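Local coordinates for AgaA (Rhizobium radiobacter, PDB 6HLX), which binds the opine agropinic acid as a periplasmic binding protein, probably handing it to an ABC transporter for import, at residues Pro255-Arg258 and Gln259-Tyr263. Sequence-based numbering, arbitrary orientation.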
# COMPACT_ATOMS: atom_id res chain seq x y z
N PRO A 255 -3.84 -9.09 -24.39
CA PRO A 255 -4.11 -10.11 -23.35
C PRO A 255 -3.34 -11.42 -23.54
O PRO A 255 -2.93 -12.02 -22.55
CB PRO A 255 -5.63 -10.32 -23.46
CG PRO A 255 -6.14 -8.98 -23.94
CD PRO A 255 -5.11 -8.59 -24.98
N GLU A 256 -3.13 -11.87 -24.81
CA GLU A 256 -2.39 -13.11 -25.08
C GLU A 256 -0.93 -13.04 -24.63
O GLU A 256 -0.37 -14.07 -24.22
CB GLU A 256 -2.49 -13.51 -26.55
CG GLU A 256 -3.88 -13.97 -26.98
CD GLU A 256 -4.08 -14.18 -28.47
OE1 GLU A 256 -4.97 -14.98 -28.83
OE2 GLU A 256 -3.35 -13.55 -29.27
N VAL A 257 -0.31 -11.84 -24.69
CA VAL A 257 1.09 -11.66 -24.25
C VAL A 257 1.14 -11.69 -22.71
O VAL A 257 2.03 -12.33 -22.12
CB VAL A 257 1.75 -10.38 -24.83
CG1 VAL A 257 3.09 -10.05 -24.15
CG2 VAL A 257 1.93 -10.48 -26.35
N ARG A 258 0.19 -11.00 -22.06
CA ARG A 258 0.16 -10.96 -20.60
C ARG A 258 -0.10 -12.36 -20.05
O ARG A 258 0.60 -12.80 -19.15
CB ARG A 258 -0.86 -9.92 -20.10
CG ARG A 258 -0.58 -8.52 -20.69
CD ARG A 258 -1.43 -7.45 -20.04
NE ARG A 258 -2.85 -7.58 -20.36
CZ ARG A 258 -3.56 -6.71 -21.06
NH1 ARG A 258 -4.86 -6.88 -21.24
NH2 ARG A 258 -2.97 -5.65 -21.62
N GLN A 259 -1.04 -13.11 -20.69
CA GLN A 259 -1.32 -14.51 -20.32
C GLN A 259 -0.11 -15.39 -20.59
O GLN A 259 0.18 -16.25 -19.75
CB GLN A 259 -2.55 -15.07 -21.06
CG GLN A 259 -3.89 -14.47 -20.61
CD GLN A 259 -5.03 -15.47 -20.65
OE1 GLN A 259 -4.86 -16.64 -20.98
NE2 GLN A 259 -6.22 -15.05 -20.28
N ALA A 260 0.62 -15.20 -21.73
CA ALA A 260 1.83 -15.99 -22.01
C ALA A 260 2.82 -15.88 -20.84
O ALA A 260 3.35 -16.90 -20.39
CB ALA A 260 2.51 -15.53 -23.30
N ILE A 261 3.02 -14.67 -20.31
CA ILE A 261 3.89 -14.42 -19.15
C ILE A 261 3.38 -15.16 -17.90
O ILE A 261 4.18 -15.79 -17.21
CB ILE A 261 4.09 -12.92 -18.95
CG1 ILE A 261 4.95 -12.37 -20.11
CG2 ILE A 261 4.75 -12.64 -17.59
CD1 ILE A 261 5.00 -10.87 -20.22
N ALA A 262 2.05 -15.15 -17.67
CA ALA A 262 1.43 -15.88 -16.55
C ALA A 262 1.68 -17.41 -16.68
O ALA A 262 1.87 -18.08 -15.67
CB ALA A 262 -0.06 -15.60 -16.50
N TYR A 263 1.70 -17.95 -17.92
CA TYR A 263 1.95 -19.39 -18.15
C TYR A 263 3.44 -19.74 -18.11
O TYR A 263 3.80 -20.91 -17.86
CB TYR A 263 1.36 -19.84 -19.51
CG TYR A 263 -0.14 -20.09 -19.49
CD1 TYR A 263 -0.67 -21.21 -18.87
CD2 TYR A 263 -1.02 -19.21 -20.13
CE1 TYR A 263 -2.05 -21.46 -18.87
CE2 TYR A 263 -2.40 -19.45 -20.14
CZ TYR A 263 -2.91 -20.57 -19.50
OH TYR A 263 -4.26 -20.80 -19.48
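Four successive i to i+4 backbone hydrogen bonds join Pro-255 through Ala-262. Gln-259 N donates to Pro-255 O at 2.9 Å, nearly straight at 164°, and Ala-262 N meets Arg-258 O at 3.1 Å in the carbonyl plane. Between them, Ala-260 N reaches Glu-256 O from above that carbonyl's plane, and Ile-261 N bonds to Val-257 O. Proline suits the first turn, where its missing N-H costs no helical bond.

Apolar contact is modest: Val-257 CG1 approaches Ile-261 CD1 at 4.4 Å, one turn apart. With CG1 beside its backbone N (chi1 -69°), Ile-261 lays that branch alongside Val-257 O, 3.5 Å away. Both suit this buried flank because their branched side chains are apolar; Ile-261 also packs on Leu-243 and Phe-245 of strand 240-245. Ala-260, its side chain a single methyl, packs on Leu-312 of helix 306-315, consistent with close helix approach.

Polar ends turn to outside partners. The Arg-258 guanidinium has Pro-255 N over one face, displaced toward the rim, and donates to the carbonyls of Phe-252 and Leu-443; Gln-259 NE2 bonds to Tyr-301 OH, and Glu-256 forms a salt bridge with Lys-315. Together these features mark a regular alpha-helix packed between a mixed beta-sheet and a neighbouring helix in a periplasmic binding protein fold.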